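Local atomic coordinates of nucleoporin NUP170 (Chaetomium thermophilum, PDB entry 5HAX), a protein that is a nucleoporin that probably serves as a scaffold in the inner ring of the nuclear pore complex, with an N-terminal beta-propeller and a C-terminal alpha-helical region. Residues 193-198 and 226-231; 250-255 and 265-270. One frame throughout, in Å; residues are numbered along the deposited sequence.

Contact 1. Residues 193-198 and 226-231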
loop_
_atom_site.group_PDB
_atom_site.type_symbol
_atom_site.label_atom_id
_atom_site.label_comp_id
_atom_site.label_asym_id
_atom_site.label_seq_id
_atom_site.Cartn_x
_atom_site.Cartn_y
_atom_site.Cartn_z
ATOM N N SER A 193 -13.861 -7.555 28.033
ATOM C CA SER A 193 -14.946 -7.897 28.947
ATOM C C SER A 193 -16.021 -8.745 28.282
ATOM O O SER A 193 -16.621 -9.604 28.939
ATOM C CB SER A 193 -15.595 -6.626 29.502
ATOM O OG SER A 193 -14.696 -5.897 30.316
ATOM N N ASP A 194 -16.270 -8.517 27.001
ATOM C CA ASP A 194 -17.369 -9.139 26.274
ATOM C C ASP A 194 -17.119 -8.880 24.792
ATOM O O ASP A 194 -16.093 -8.311 24.411
ATOM C CB ASP A 194 -18.720 -8.589 26.732
ATOM C CG ASP A 194 -18.741 -7.074 26.788
ATOM O OD1 ASP A 194 -18.849 -6.518 27.902
ATOM O OD2 ASP A 194 -18.634 -6.439 25.721
ATOM N N THR A 195 -18.067 -9.303 23.958
ATOM C CA THR A 195 -17.971 -9.124 22.515
ATOM C C THR A 195 -18.767 -7.925 22.015
ATOM O O THR A 195 -18.902 -7.752 20.799
ATOM C CB THR A 195 -18.442 -10.387 21.788
ATOM O OG1 THR A 195 -19.830 -10.618 22.064
ATOM C CG2 THR A 195 -17.631 -11.599 22.218
ATOM N N ASP A 196 -19.288 -7.093 22.915
ATOM C CA ASP A 196 -20.091 -5.953 22.492
ATOM C C ASP A 196 -19.229 -4.921 21.779
ATOM O O ASP A 196 -18.052 -4.730 22.098
ATOM C CB ASP A 196 -20.773 -5.285 23.684
ATOM C CG ASP A 196 -21.770 -6.187 24.375
ATOM O OD1 ASP A 196 -22.105 -7.255 23.822
ATOM O OD2 ASP A 196 -22.224 -5.812 25.475
ATOM N N ILE A 197 -19.838 -4.233 20.817
ATOM C CA ILE A 197 -19.198 -3.149 20.084
ATOM C C ILE A 197 -19.953 -1.864 20.384
ATOM O O ILE A 197 -21.175 -1.801 20.210
ATOM C CB ILE A 197 -19.161 -3.434 18.572
ATOM C CG1 ILE A 197 -18.173 -4.572 18.302
ATOM C CG2 ILE A 197 -18.754 -2.180 17.791
ATOM C CD1 ILE A 197 -18.178 -5.067 16.889
ATOM N N HIS A 198 -19.223 -0.850 20.835
ATOM C CA HIS A 198 -19.774 0.464 21.117
ATOM C C HIS A 198 -19.300 1.454 20.063
ATOM O O HIS A 198 -18.307 1.227 19.367
ATOM C CB HIS A 198 -19.355 0.955 22.508
ATOM C CG HIS A 198 -19.793 0.063 23.627
ATOM N ND1 HIS A 198 -19.099 -1.072 23.990
ATOM C CD2 HIS A 198 -20.850 0.143 24.469
ATOM C CE1 HIS A 198 -19.711 -1.652 25.007
ATOM N NE2 HIS A 198 -20.778 -0.936 25.316
ATOM N N GLN A 226 -22.501 -16.493 27.647
ATOM C CA GLN A 226 -21.302 -17.200 28.069
ATOM C C GLN A 226 -20.080 -16.290 27.949
ATOM O O GLN A 226 -20.120 -15.231 27.319
ATOM C CB GLN A 226 -21.112 -18.468 27.234
ATOM C CG GLN A 226 -22.245 -19.476 27.373
ATOM C CD GLN A 226 -22.124 -20.633 26.399
ATOM O OE1 GLN A 226 -21.068 -21.255 26.282
ATOM N NE2 GLN A 226 -23.209 -20.925 25.689
ATOM N N GLN A 227 -18.981 -16.711 28.573
ATOM C CA GLN A 227 -17.753 -15.927 28.528
ATOM C C GLN A 227 -17.170 -15.926 27.119
ATOM O O GLN A 227 -16.985 -16.983 26.507
ATOM C CB GLN A 227 -16.719 -16.471 29.512
ATOM C CG GLN A 227 -15.344 -15.846 29.303
ATOM C CD GLN A 227 -14.345 -16.197 30.381
ATOM O OE1 GLN A 227 -13.900 -17.340 30.488
ATOM N NE2 GLN A 227 -13.967 -15.205 31.176
ATOM N N GLU A 228 -16.867 -14.731 26.617
ATOM C CA GLU A 228 -16.234 -14.528 25.321
ATOM C C GLU A 228 -15.917 -13.046 25.195
ATOM O O GLU A 228 -16.734 -12.211 25.586
ATOM C CB GLU A 228 -17.144 -14.982 24.168
ATOM C CG GLU A 228 -16.467 -14.969 22.801
ATOM C CD GLU A 228 -17.412 -15.318 21.659
ATOM O OE1 GLU A 228 -18.634 -15.412 21.889
ATOM O OE2 GLU A 228 -16.926 -15.497 20.524
ATOM N N TRP A 229 -14.735 -12.723 24.668
ATOM C CA TRP A 229 -14.320 -11.335 24.501
ATOM C C TRP A 229 -13.536 -11.205 23.199
ATOM O O TRP A 229 -13.339 -12.182 22.470
ATOM C CB TRP A 229 -13.510 -10.851 25.711
ATOM C CG TRP A 229 -12.183 -11.532 25.894
ATOM C CD1 TRP A 229 -10.995 -11.177 25.326
ATOM C CD2 TRP A 229 -11.910 -12.674 26.714
ATOM N NE1 TRP A 229 -10.000 -12.031 25.736
ATOM C CE2 TRP A 229 -10.536 -12.960 26.588
ATOM C CE3 TRP A 229 -12.694 -13.486 27.538
ATOM C CZ2 TRP A 229 -9.930 -14.021 27.256
ATOM C CZ3 TRP A 229 -12.090 -14.541 28.199
ATOM C CH2 TRP A 229 -10.722 -14.798 28.054
ATOM N N LEU A 230 -13.083 -9.987 22.905
ATOM C CA LEU A 230 -12.494 -9.674 21.610
ATOM C C LEU A 230 -10.972 -9.696 21.652
ATOM O O LEU A 230 -10.346 -9.396 22.673
ATOM C CB LEU A 230 -12.965 -8.305 21.115
ATOM C CG LEU A 230 -14.459 -8.180 20.810
ATOM C CD1 LEU A 230 -14.748 -6.828 20.186
ATOM C CD2 LEU A 230 -14.948 -9.301 19.898
ATOM N N ARG A 231 -10.389 -10.064 20.508
ATOM C CA ARG A 231 -8.959 -9.976 20.258
ATOM C C ARG A 231 -8.591 -8.851 19.297
ATOM O O ARG A 231 -7.408 -8.511 19.197
ATOM C CB ARG A 231 -8.435 -11.306 19.688
ATOM C CG ARG A 231 -7.958 -12.324 20.723
ATOM C CD ARG A 231 -7.708 -13.676 20.061
ATOM N NE ARG A 231 -6.410 -14.259 20.399
ATOM C CZ ARG A 231 -5.245 -13.810 19.940
ATOM N NH1 ARG A 231 -4.115 -14.411 20.295
ATOM N NH2 ARG A 231 -5.203 -12.755 19.137
#

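Contact 2. Residues 250-255 and 265-270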
loop_
_atom_site.group_PDB
_atom_site.type_symbol
_atom_site.label_atom_id
_atom_site.label_comp_id
_atom_site.label_asym_id
_atom_site.label_seq_id
_atom_site.Cartn_x
_atom_site.Cartn_y
_atom_site.Cartn_z
ATOM N N THR A 250 -14.118 -16.734 16.911
ATOM C CA THR A 250 -15.342 -16.413 16.184
ATOM C C THR A 250 -15.169 -15.101 15.429
ATOM O O THR A 250 -14.686 -14.112 15.991
ATOM C CB THR A 250 -16.527 -16.309 17.144
ATOM O OG1 THR A 250 -16.774 -17.588 17.740
ATOM C CG2 THR A 250 -17.787 -15.847 16.407
ATOM N N ILE A 251 -15.585 -15.093 14.165
ATOM C CA ILE A 251 -15.507 -13.920 13.299
ATOM C C ILE A 251 -16.915 -13.367 13.135
ATOM O O ILE A 251 -17.810 -14.065 12.642
ATOM C CB ILE A 251 -14.901 -14.264 11.929
ATOM C CG1 ILE A 251 -13.497 -14.852 12.089
ATOM C CG2 ILE A 251 -14.869 -13.025 11.037
ATOM C CD1 ILE A 251 -12.908 -15.383 10.794
ATOM N N ARG A 252 -17.109 -12.114 13.535
ATOM C CA ARG A 252 -18.382 -11.425 13.386
ATOM C C ARG A 252 -18.230 -10.284 12.389
ATOM O O ARG A 252 -17.239 -9.549 12.425
ATOM C CB ARG A 252 -18.874 -10.890 14.734
ATOM C CG ARG A 252 -19.252 -11.982 15.727
ATOM C CD ARG A 252 -19.612 -11.405 17.088
ATOM N NE ARG A 252 -20.197 -12.406 17.978
ATOM C CZ ARG A 252 -19.498 -13.244 18.742
ATOM N NH1 ARG A 252 -18.172 -13.221 18.728
ATOM N NH2 ARG A 252 -20.130 -14.113 19.519
ATOM N N THR A 253 -19.206 -10.154 11.493
ATOM C CA THR A 253 -19.224 -9.109 10.475
ATOM C C THR A 253 -20.396 -8.176 10.744
ATOM O O THR A 253 -21.526 -8.634 10.939
ATOM C CB THR A 253 -19.343 -9.703 9.068
ATOM O OG1 THR A 253 -18.274 -10.631 8.844
ATOM C CG2 THR A 253 -19.293 -8.604 8.000
ATOM N N TYR A 254 -20.118 -6.875 10.753
ATOM C CA TYR A 254 -21.122 -5.839 10.960
ATOM C C TYR A 254 -21.139 -4.917 9.750
ATOM O O TYR A 254 -20.088 -4.629 9.168
ATOM C CB TYR A 254 -20.832 -5.026 12.228
ATOM C CG TYR A 254 -20.773 -5.842 13.499
ATOM C CD1 TYR A 254 -19.649 -6.591 13.815
ATOM C CD2 TYR A 254 -21.836 -5.850 14.390
ATOM C CE1 TYR A 254 -19.589 -7.336 14.977
ATOM C CE2 TYR A 254 -21.785 -6.590 15.558
ATOM C CZ TYR A 254 -20.659 -7.330 15.848
ATOM O OH TYR A 254 -20.602 -8.068 17.007
ATOM N N HIS A 255 -22.328 -4.451 9.376
ATOM C CA HIS A 255 -22.505 -3.575 8.224
ATOM C C HIS A 255 -23.026 -2.224 8.692
ATOM O O HIS A 255 -23.942 -2.159 9.519
ATOM C CB HIS A 255 -23.468 -4.189 7.205
ATOM C CG HIS A 255 -23.722 -3.315 6.017
ATOM N ND1 HIS A 255 -24.947 -2.736 5.766
ATOM C CD2 HIS A 255 -22.904 -2.916 5.013
ATOM C CE1 HIS A 255 -24.875 -2.021 4.657
ATOM N NE2 HIS A 255 -23.646 -2.112 4.181
ATOM N N VAL A 265 -24.416 -8.892 10.664
ATOM C CA VAL A 265 -24.950 -9.586 9.500
ATOM C C VAL A 265 -24.368 -10.981 9.315
ATOM O O VAL A 265 -24.986 -11.801 8.616
ATOM C CB VAL A 265 -24.739 -8.752 8.218
ATOM C CG1 VAL A 265 -25.636 -7.521 8.231
ATOM C CG2 VAL A 265 -23.276 -8.352 8.068
ATOM N N ILE A 266 -23.212 -11.291 9.897
ATOM C CA ILE A 266 -22.635 -12.629 9.823
ATOM C C ILE A 266 -21.978 -12.946 11.157
ATOM O O ILE A 266 -21.372 -12.073 11.790
ATOM C CB ILE A 266 -21.602 -12.763 8.681
ATOM C CG1 ILE A 266 -22.173 -12.232 7.362
ATOM C CG2 ILE A 266 -21.175 -14.224 8.530
ATOM C CD1 ILE A 266 -21.166 -12.205 6.229
ATOM N N GLU A 267 -22.106 -14.201 11.581
ATOM C CA GLU A 267 -21.401 -14.722 12.749
ATOM C C GLU A 267 -20.926 -16.122 12.387
ATOM O O GLU A 267 -21.748 -17.017 12.169
ATOM C CB GLU A 267 -22.301 -14.741 13.984
ATOM C CG GLU A 267 -21.603 -15.206 15.251
ATOM C CD GLU A 267 -22.441 -14.982 16.502
ATOM O OE1 GLU A 267 -22.771 -13.815 16.805
ATOM O OE2 GLU A 267 -22.771 -15.974 17.185
ATOM N N LYS A 268 -19.609 -16.307 12.311
ATOM C CA LYS A 268 -19.005 -17.554 11.849
ATOM C C LYS A 268 -18.002 -18.022 12.894
ATOM O O LYS A 268 -16.941 -17.408 13.054
ATOM C CB LYS A 268 -18.327 -17.357 10.494
ATOM C CG LYS A 268 -17.894 -18.645 9.815
ATOM C CD LYS A 268 -17.154 -18.353 8.522
ATOM C CE LYS A 268 -16.780 -19.630 7.790
ATOM N NZ LYS A 268 -17.978 -20.364 7.295
ATOM N N ASP A 269 -18.325 -19.107 13.598
ATOM C CA ASP A 269 -17.439 -19.620 14.631
ATOM C C ASP A 269 -16.395 -20.553 14.024
ATOM O O ASP A 269 -16.442 -20.907 12.845
ATOM C CB ASP A 269 -18.234 -20.327 15.738
ATOM C CG ASP A 269 -19.094 -21.476 15.226
ATOM O OD1 ASP A 269 -18.811 -22.031 14.144
ATOM O OD2 ASP A 269 -20.060 -21.834 15.933
ATOM N N LYS A 270 -15.428 -20.942 14.859
ATOM C CA LYS A 270 -14.337 -21.790 14.392
ATOM C C LYS A 270 -14.853 -23.115 13.844
ATOM O O LYS A 270 -14.258 -23.673 12.916
ATOM C CB LYS A 270 -13.344 -22.031 15.529
ATOM C CG LYS A 270 -12.236 -23.010 15.178
ATOM C CD LYS A 270 -11.068 -22.931 16.151
ATOM C CE LYS A 270 -11.512 -23.085 17.592
ATOM N NZ LYS A 270 -10.348 -23.284 18.496
HETATM O O HOH W 1 -15.518 -19.952 17.664
HETATM O O HOH W 2 -23.437 -13.180 19.858
#

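Contact 1. Residues 193-198 and 226-231
Thr-195 and Asp-194 meet Glu-228, Trp-229 and Leu-230 where two neighbouring blades of the N-terminal beta-propeller adjoin. Segment 193-198 covers the end of the loop between strands 187-190 and 198-202 of one blade, with His-198 starting the second; 226-231 runs into strand 230-236, the first of the next blade. The two chains draw to a CA-CA distance of 4.2 Å at Asp-194 and Trp-229 without a direct hydrogen bond. The close part combines two CA-H...O contacts with side-chain packing: Asp-194 CA lies 3.2 Å from Glu-228 O, and Trp-229 CA 3.5 Å from Asp-194 O. Leu-230 CG, anti to its carbonyl carbon (chi1 -65°), sends CD2 against the Thr-195 backbone, 4.0 Å from Thr-195 CA, while Leu-230 CD1 faces Asp-196 O more distantly. With an alanine at Leu-230 the flank of Thr-195 would probably lose its packing partner, leaving a gap between the blades. Asp-194 OD2 holds the loop's shape by accepting from Asp-196 N, an Asx turn, and its OD1 is taken by Ser-174. On the looser side, Ser-193 is exposed and its hydroxyl turns to the backbone N of Asp-175; the Trp-229 indole swings clear of the loop, with only CB staying near Asp-194. Back in the close-packed part, the Glu-228 carboxylate is held by Ser-246 and Arg-252, and Thr-195 meets mainly its aliphatic stem: the methyl CG2 of Thr-195 comes across the extended chain, 3.6 Å from Glu-228 CG.

Contact 2. Residues 250-255 and 265-270
Thr-250 CG2 meets Glu-267 CG at 4.0 Å where strand 251-255 begins its pairing with strand 263-268, the outermost hairpin of a four-stranded antiparallel propeller blade. The same methyl lies over one face of the Arg-252 guanidinium, offset toward the rim; Thr-250 OG1 shares a water with Lys-270 N, at the start of helix 270-279, which Asp-269 caps through Ser-272 N. Ile-251 and Lys-268 form a hydrogen-bonded pair, each N bonding to the other's O at 2.9 Å and nearly straight. Arg-252 and Glu-267, the non-hydrogen-bonded pair, lie side by side and point the same way. Arg-252 runs extended from CG to NE, bringing NE to 3.2 Å from Glu-267 OE1 in a salt bridge whose hydrogen bond is weak and bent (132°), the guanidinium and carboxylate planes being 62° apart. Next, Thr-253 N gives a straight bond to Ile-266 O (2.9 Å), while Thr-253 CB and Ile-266 CB touch at 3.8 Å on the face where Ile-251, Thr-253 and Ile-266 meet Met-342. Thr-253 O receives two donors, Val-265 N at 2.9 Å and, weakly, Ile-266 N at 3.3 Å, which makes Val-265 and Ile-266 a classic beta bulge opposite Thr-253. Beyond it, His-255 CB rests against Val-265 CG1. The chemistry divides by face: one carries Ile-251, Thr-253 and Ile-266 beside Lys-268, whose ammonium is paired with Asp-276, whereas on the other Arg-252 lies between two acids, Glu-267 and Glu-228, and Glu-267 OE1 also pairs with Lys-264. This alternation of charges probably keeps the salt-bridged groups ionised, with the modest Arg-252 to Glu-267 bond as one link among several.

Overall arrangement
Contacts 1 and 2 share one blade sheet of the propeller: strand 230-236, into which 226-231 leads, and strands 251-255 and 263-268 all belong to it, with strand 241-246 lying between 230-236 and 251-255. Their centres are about 13 Å apart. The two meet most directly through charge, Glu-228 OE1 of contact 1 lying 3.1 Å from Arg-252 NH2 of contact 2 in a salt bridge. Apolar packing joins them as well, with Ile-197 CD1 3.3 Å from Tyr-254 CE1. Thus the loop 193-198 of the preceding blade, half of contact 1, also packs on strand 251-255 of contact 2. Phosphate ions, probably from crystallisation, lie about 5 Å from the side chains of Ser-193 and Lys-268.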